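Local structure of perosamine synthetase (Caulobacter crescentus, 3BN1) at residues L253-E257 with R284-M289; W288-L294 with D346-T352. The protein catalyses the pyridoxal 5'-phosphate-dependent transfer of an amino group from L-glutamate to GDP-4-keto-6-deoxy-D-mannose, giving GDP-perosamine for O-antigen synthesis. All blocks are in the same frame, centred on the assembly; numbering follows the deposited sequence.

Contact 1. Residues L253-E257 with R284-M289; sequences LAARE and RHVFWM
Arg-256, on helix 249-266, reaches across to the main-chain carbonyls of Phe-287 and Trp-288, so that a helix of this PLP-dependent aminotransferase of the DegT/DnrJ/EryC1 family holds an irregular loop beside the ligand pocket. Its chain is extended from CG to NE, which brings one terminal nitrogen to both acceptors. NH2 gives a hydrogen bond to Trp-288 O (2.8 Å), approaching from above the carbonyl plane, 48° out of it, and a weak, bent one to Phe-287 O (2.7 Å). The guanidinium lies alongside the Trp-288 indole, pointing the same way, with the two planes 31° apart. That indole touches the bound 2-oxoglutarate and donates from NE1 to Asn-187 O. Next to this buried end, Leu-253 leans over with CD2 against Val-286 CG1 (3.8 Å), while Val-286 also packs on Ile-189.

Toward Arg-284 the contact turns polar and more open. With CG anti to the backbone N (chi1 -174°) and an extended chain, Arg-284 lays one guanidinium face over Leu-253 CB. The exposed Glu-257 crosses it at about a right angle and makes a salt bridge from OE1 to Arg-284 NH2 (3.1 Å). Water fills in here: one molecule accepts from Arg-284 NE, and another lies within hydrogen-bonding distance of Leu-253 O and Val-286 O. Within the loop, His-285 CE1 sits over the centre of the Phe-287 ring and Phe-287 CE2 over that of the imidazole, and Phe-287 N donates to His-285 ND1 (3.0 Å) in the imidazole plane.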
loop_
_atom_site.group_PDB
_atom_site.type_symbol
_atom_site.label_atom_id
_atom_site.label_comp_id
_atom_site.label_asym_id
_atom_site.label_seq_id
_atom_site.Cartn_x
_atom_site.Cartn_y
_atom_site.Cartn_z
ATOM N N LEU A 253 -18.351 18.010 7.762
ATOM C CA LEU A 253 -19.627 17.753 7.076
ATOM C C LEU A 253 -20.534 18.996 7.050
ATOM O O LEU A 253 -21.136 19.300 6.031
ATOM C CB LEU A 253 -20.386 16.575 7.735
ATOM C CG LEU A 253 -19.641 15.230 7.664
ATOM C CD1 LEU A 253 -20.310 14.200 8.522
ATOM C CD2 LEU A 253 -19.537 14.766 6.172
ATOM N N ALA A 254 -20.555 19.754 8.141
ATOM C CA ALA A 254 -21.400 20.955 8.205
ATOM C C ALA A 254 -20.937 21.984 7.232
ATOM O O ALA A 254 -21.734 22.691 6.602
ATOM C CB ALA A 254 -21.378 21.577 9.584
ATOM N N ALA A 255 -19.628 22.035 7.125
ATOM C CA ALA A 255 -19.023 22.946 6.208
ATOM C C ALA A 255 -19.467 22.629 4.791
ATOM O O ALA A 255 -19.858 23.509 4.017
ATOM C CB ALA A 255 -17.579 22.793 6.351
ATOM N N ARG A 256 -19.397 21.353 4.445
ATOM C CA ARG A 256 -19.825 20.888 3.136
ATOM C C ARG A 256 -21.344 21.181 3.019
ATOM O O ARG A 256 -21.814 21.654 1.967
ATOM C CB ARG A 256 -19.499 19.381 2.964
ATOM C CG ARG A 256 -18.357 18.980 2.124
ATOM C CD ARG A 256 -17.904 17.547 2.439
ATOM N NE ARG A 256 -16.509 17.449 2.024
ATOM C CZ ARG A 256 -16.144 17.423 0.743
ATOM N NH1 ARG A 256 -14.866 17.369 0.373
ATOM N NH2 ARG A 256 -17.101 17.414 -0.171
ATOM N N GLU A 257 -22.122 20.916 4.083
ATOM C CA GLU A 257 -23.558 21.213 4.016
ATOM C C GLU A 257 -23.835 22.670 3.623
ATOM O O GLU A 257 -24.727 22.988 2.861
ATOM C CB GLU A 257 -24.276 20.927 5.319
ATOM C CG GLU A 257 -25.308 19.825 5.228
ATOM C CD GLU A 257 -25.692 19.260 6.614
ATOM O OE1 GLU A 257 -26.388 18.220 6.654
ATOM O OE2 GLU A 257 -25.302 19.827 7.670
ATOM N N ARG A 284 -28.747 10.842 5.108
ATOM C CA ARG A 284 -27.879 11.977 4.771
ATOM C C ARG A 284 -26.967 11.688 3.611
ATOM O O ARG A 284 -26.258 10.659 3.590
ATOM C CB ARG A 284 -26.950 12.251 5.943
ATOM C CG ARG A 284 -26.110 13.494 5.761
ATOM C CD ARG A 284 -25.273 13.803 6.996
ATOM N NE ARG A 284 -24.849 15.221 7.006
ATOM C CZ ARG A 284 -24.223 15.785 8.040
ATOM N NH1 ARG A 284 -23.895 15.026 9.083
ATOM N NH2 ARG A 284 -23.920 17.082 8.051
ATOM N N HIS A 285 -26.949 12.643 2.696
ATOM C CA HIS A 285 -26.078 12.629 1.540
ATOM C C HIS A 285 -24.974 13.601 1.950
ATOM O O HIS A 285 -25.208 14.792 2.234
ATOM C CB HIS A 285 -26.870 13.188 0.402
ATOM C CG HIS A 285 -26.160 13.175 -0.901
ATOM N ND1 HIS A 285 -24.803 13.396 -1.008
ATOM C CD2 HIS A 285 -26.645 13.076 -2.167
ATOM C CE1 HIS A 285 -24.471 13.415 -2.284
ATOM N NE2 HIS A 285 -25.559 13.206 -3.009
ATOM N N VAL A 286 -23.765 13.080 2.091
ATOM C CA VAL A 286 -22.654 13.887 2.559
ATOM C C VAL A 286 -21.961 14.769 1.506
ATOM O O VAL A 286 -21.162 15.648 1.850
ATOM C CB VAL A 286 -21.689 13.119 3.465
ATOM C CG1 VAL A 286 -22.396 12.654 4.786
ATOM C CG2 VAL A 286 -20.993 12.041 2.677
ATOM N N PHE A 287 -22.336 14.610 0.244
ATOM C CA PHE A 287 -21.789 15.499 -0.771
ATOM C C PHE A 287 -20.262 15.596 -0.922
ATOM O O PHE A 287 -19.645 16.687 -0.875
ATOM C CB PHE A 287 -22.486 16.864 -0.666
ATOM C CG PHE A 287 -23.841 16.898 -1.327
ATOM C CD1 PHE A 287 -23.957 17.025 -2.720
ATOM C CD2 PHE A 287 -24.997 16.707 -0.590
ATOM C CE1 PHE A 287 -25.226 17.005 -3.386
ATOM C CE2 PHE A 287 -26.258 16.729 -1.220
ATOM C CZ PHE A 287 -26.376 16.851 -2.622
ATOM N N TRP A 288 -19.648 14.438 -1.177
ATOM C CA TRP A 288 -18.225 14.443 -1.450
ATOM C C TRP A 288 -17.992 15.434 -2.622
ATOM O O TRP A 288 -17.029 16.226 -2.657
ATOM C CB TRP A 288 -17.765 13.032 -1.845
ATOM C CG TRP A 288 -16.278 13.103 -2.263
ATOM C CD1 TRP A 288 -15.248 13.734 -1.603
ATOM C CD2 TRP A 288 -15.705 12.511 -3.432
ATOM N NE1 TRP A 288 -14.063 13.600 -2.338
ATOM C CE2 TRP A 288 -14.327 12.822 -3.442
ATOM C CE3 TRP A 288 -16.251 11.849 -4.536
ATOM C CZ2 TRP A 288 -13.488 12.462 -4.503
ATOM C CZ3 TRP A 288 -15.377 11.406 -5.549
ATOM C CH2 TRP A 288 -14.017 11.675 -5.495
ATOM N N MET A 289 -18.933 15.443 -3.565
ATOM C CA MET A 289 -18.894 16.345 -4.699
ATOM C C MET A 289 -20.318 16.658 -5.073
ATOM O O MET A 289 -21.153 15.731 -5.068
ATOM C CB MET A 289 -18.340 15.557 -5.874
ATOM C CG MET A 289 -16.935 15.087 -5.563
ATOM S SD MET A 289 -15.755 15.855 -6.599
ATOM C CE MET A 289 -15.505 14.370 -7.595
HETATM O O HOH W 1 -22.330 17.263 3.944
HETATM O O HOH W 2 -24.592 16.816 4.464
#

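Contact 2. Residues W288-L294 with D346-T352; sequences WMYTVRL and DGLNLPT
Val-292 and Leu-348 form a hydrogen-bonded pair as strands 290-294 and 347-350 run antiparallel, and most polar groups between them are met by the facing backbone. Leu-348 N donates to Val-292 O (2.8 Å) nearly along the C=O axis, and Val-292 N returns a bond to Leu-348 O (3.1 Å), tilted from the carbonyl plane. Leu-350 N is taken by Tyr-290 O (2.7 Å). Tyr-290 N instead finds a side-chain acceptor, Thr-352 OG1 (2.8 Å), whose own proton goes to Leu-350 O; the hydroxyl thus serves both strands. At the other end Leu-294 N binds Asp-346 O (3.0 Å).

The Asp-346 carboxylate is held side-on by Arg-293. NE meets OD1 on its syn lone pair (2.7 Å), almost straight at 169°, whereas NH2 reaches OD2 (3.1 Å) from out of the carboxylate plane. The bend at chi3 (54°) turns the Arg-293 guanidinium back to Asp-346, and NH1 is satisfied by Pro-109 O. A water bridges Asp-346 OD2 and Leu-294 O.

Tyr-290, Val-292, Leu-348 and Leu-350 share one face of the sheet. There Tyr-290 CD1 lies against Leu-350 CD1, the tyrosine OH bonds to Glu-264, and Leu-348 packs on helix 302-311. Thr-291 and Asn-349 lie side by side on the other face, where Met-289 SD and CE come up against Asn-349 CB. Flanked by strands 274-275 and 317-318, these are the central pair of the small antiparallel sheet in the C-terminal part of this aspartate aminotransferase-type fold.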
loop_
_atom_site.group_PDB
_atom_site.type_symbol
_atom_site.label_atom_id
_atom_site.label_comp_id
_atom_site.label_asym_id
_atom_site.label_seq_id
_atom_site.Cartn_x
_atom_site.Cartn_y
_atom_site.Cartn_z
ATOM N N TRP A 288 -19.648 14.438 -1.177
ATOM C CA TRP A 288 -18.225 14.443 -1.450
ATOM C C TRP A 288 -17.992 15.434 -2.622
ATOM O O TRP A 288 -17.029 16.226 -2.657
ATOM C CB TRP A 288 -17.765 13.032 -1.845
ATOM C CG TRP A 288 -16.278 13.103 -2.263
ATOM C CD1 TRP A 288 -15.248 13.734 -1.603
ATOM C CD2 TRP A 288 -15.705 12.511 -3.432
ATOM N NE1 TRP A 288 -14.063 13.600 -2.338
ATOM C CE2 TRP A 288 -14.327 12.822 -3.442
ATOM C CE3 TRP A 288 -16.251 11.849 -4.536
ATOM C CZ2 TRP A 288 -13.488 12.462 -4.503
ATOM C CZ3 TRP A 288 -15.377 11.406 -5.549
ATOM C CH2 TRP A 288 -14.017 11.675 -5.495
ATOM N N MET A 289 -18.933 15.443 -3.565
ATOM C CA MET A 289 -18.894 16.345 -4.699
ATOM C C MET A 289 -20.318 16.658 -5.073
ATOM O O MET A 289 -21.153 15.731 -5.068
ATOM C CB MET A 289 -18.340 15.557 -5.874
ATOM C CG MET A 289 -16.935 15.087 -5.563
ATOM S SD MET A 289 -15.755 15.855 -6.599
ATOM C CE MET A 289 -15.505 14.370 -7.595
ATOM N N TYR A 290 -20.548 17.933 -5.405
ATOM C CA TYR A 290 -21.830 18.441 -5.914
ATOM C C TYR A 290 -21.868 18.226 -7.446
ATOM O O TYR A 290 -21.059 18.816 -8.175
ATOM C CB TYR A 290 -22.020 19.904 -5.501
ATOM C CG TYR A 290 -23.378 20.426 -5.800
ATOM C CD1 TYR A 290 -23.696 20.905 -7.110
ATOM C CD2 TYR A 290 -24.359 20.447 -4.797
ATOM C CE1 TYR A 290 -24.978 21.431 -7.394
ATOM C CE2 TYR A 290 -25.642 20.985 -5.071
ATOM C CZ TYR A 290 -25.948 21.434 -6.358
ATOM O OH TYR A 290 -27.230 21.925 -6.551
ATOM N N THR A 291 -22.697 17.263 -7.885
ATOM C CA THR A 291 -22.690 16.781 -9.262
ATOM C C THR A 291 -23.944 17.150 -10.060
ATOM O O THR A 291 -25.043 16.771 -9.691
ATOM C CB THR A 291 -22.397 15.206 -9.298
ATOM O OG1 THR A 291 -21.172 14.881 -8.608
ATOM C CG2 THR A 291 -22.304 14.614 -10.725
ATOM N N VAL A 292 -23.786 17.914 -11.147
ATOM C CA VAL A 292 -24.927 18.246 -11.996
ATOM C C VAL A 292 -24.778 17.462 -13.304
ATOM O O VAL A 292 -23.689 16.934 -13.599
ATOM C CB VAL A 292 -24.975 19.744 -12.443
ATOM C CG1 VAL A 292 -25.265 20.731 -11.324
ATOM C CG2 VAL A 292 -23.752 20.185 -13.210
ATOM N N ARG A 293 -25.856 17.418 -14.095
ATOM C CA ARG A 293 -25.816 16.830 -15.429
ATOM C C ARG A 293 -26.245 18.017 -16.262
ATOM O O ARG A 293 -27.201 18.762 -15.949
ATOM C CB ARG A 293 -26.712 15.595 -15.661
ATOM C CG ARG A 293 -26.379 14.506 -14.638
ATOM C CD ARG A 293 -27.265 13.270 -14.770
ATOM N NE ARG A 293 -27.223 12.771 -16.125
ATOM C CZ ARG A 293 -27.956 11.772 -16.626
ATOM N NH1 ARG A 293 -28.797 11.109 -15.852
ATOM N NH2 ARG A 293 -27.850 11.452 -17.919
ATOM N N LEU A 294 -25.402 18.260 -17.248
ATOM C CA LEU A 294 -25.607 19.360 -18.141
ATOM C C LEU A 294 -26.908 19.154 -18.864
ATOM O O LEU A 294 -27.312 18.019 -19.177
ATOM C CB LEU A 294 -24.443 19.486 -19.130
ATOM C CG LEU A 294 -23.121 19.796 -18.429
ATOM C CD1 LEU A 294 -22.332 20.580 -19.424
ATOM C CD2 LEU A 294 -23.248 20.544 -17.095
ATOM N N ASP A 346 -22.710 13.528 -19.751
ATOM C CA ASP A 346 -23.157 14.836 -19.290
ATOM C C ASP A 346 -22.840 15.233 -17.827
ATOM O O ASP A 346 -23.141 16.351 -17.405
ATOM C CB ASP A 346 -24.661 15.023 -19.694
ATOM C CG ASP A 346 -25.628 14.241 -18.803
ATOM O OD1 ASP A 346 -25.234 13.810 -17.710
ATOM O OD2 ASP A 346 -26.813 14.060 -19.195
ATOM N N GLY A 347 -22.222 14.327 -17.068
ATOM C CA GLY A 347 -21.972 14.522 -15.654
ATOM C C GLY A 347 -20.824 15.445 -15.325
ATOM O O GLY A 347 -19.763 15.311 -15.908
ATOM N N LEU A 348 -21.038 16.389 -14.406
ATOM C CA LEU A 348 -19.958 17.307 -14.034
ATOM C C LEU A 348 -19.834 17.466 -12.533
ATOM O O LEU A 348 -20.761 17.924 -11.898
ATOM C CB LEU A 348 -20.220 18.702 -14.607
ATOM C CG LEU A 348 -19.180 19.800 -14.248
ATOM C CD1 LEU A 348 -17.803 19.441 -14.889
ATOM C CD2 LEU A 348 -19.676 21.206 -14.729
ATOM N N ASN A 349 -18.676 17.165 -11.950
ATOM C CA ASN A 349 -18.489 17.361 -10.493
ATOM C C ASN A 349 -18.042 18.782 -10.282
ATOM O O ASN A 349 -17.021 19.144 -10.865
ATOM C CB ASN A 349 -17.333 16.487 -9.991
ATOM C CG ASN A 349 -17.619 15.031 -10.130
ATOM O OD1 ASN A 349 -16.784 14.238 -10.598
ATOM N ND2 ASN A 349 -18.838 14.664 -9.756
ATOM N N LEU A 350 -18.720 19.530 -9.406
ATOM C CA LEU A 350 -18.359 20.937 -9.176
ATOM C C LEU A 350 -17.572 21.069 -7.853
ATOM O O LEU A 350 -17.704 20.222 -6.983
ATOM C CB LEU A 350 -19.664 21.736 -8.994
ATOM C CG LEU A 350 -20.551 21.932 -10.231
ATOM C CD1 LEU A 350 -21.838 22.736 -9.918
ATOM C CD2 LEU A 350 -19.621 22.569 -11.252
ATOM N N PRO A 351 -16.783 22.134 -7.655
ATOM C CA PRO A 351 -16.060 22.289 -6.379
ATOM C C PRO A 351 -16.982 22.123 -5.150
ATOM O O PRO A 351 -18.056 22.755 -5.007
ATOM C CB PRO A 351 -15.522 23.718 -6.418
ATOM C CG PRO A 351 -15.385 24.011 -7.890
ATOM C CD PRO A 351 -16.551 23.248 -8.586
ATOM N N THR A 352 -16.487 21.295 -4.235
ATOM C CA THR A 352 -17.197 20.960 -3.006
ATOM C C THR A 352 -16.150 20.546 -2.013
ATOM O O THR A 352 -15.530 19.490 -2.149
ATOM C CB THR A 352 -18.124 19.724 -3.243
ATOM O OG1 THR A 352 -18.545 19.680 -4.624
ATOM C CG2 THR A 352 -19.348 19.828 -2.379
HETATM O O HOH W 3 -27.574 15.868 -20.793
#

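Overall arrangement
Contact 1 and contact 2 follow one another along the chain, their centres about 13 Å apart, and share Trp-288 and Met-289, where the loop after strand 274-275 runs into strand 290-294. Contact 1 sets that loop against helix 249-266; contact 2 pairs the strand with 347-350 in the four-stranded antiparallel sheet. They also touch directly, as Thr-352 at the end of the second pairing packs against Arg-256 and Phe-287. The loop thus joins helix 249-266 to the small sheet beside the 2-oxoglutarate site. Trp-288, which touches that ligand, is thereby bordered by helix 249-266 before it and the sheet after it.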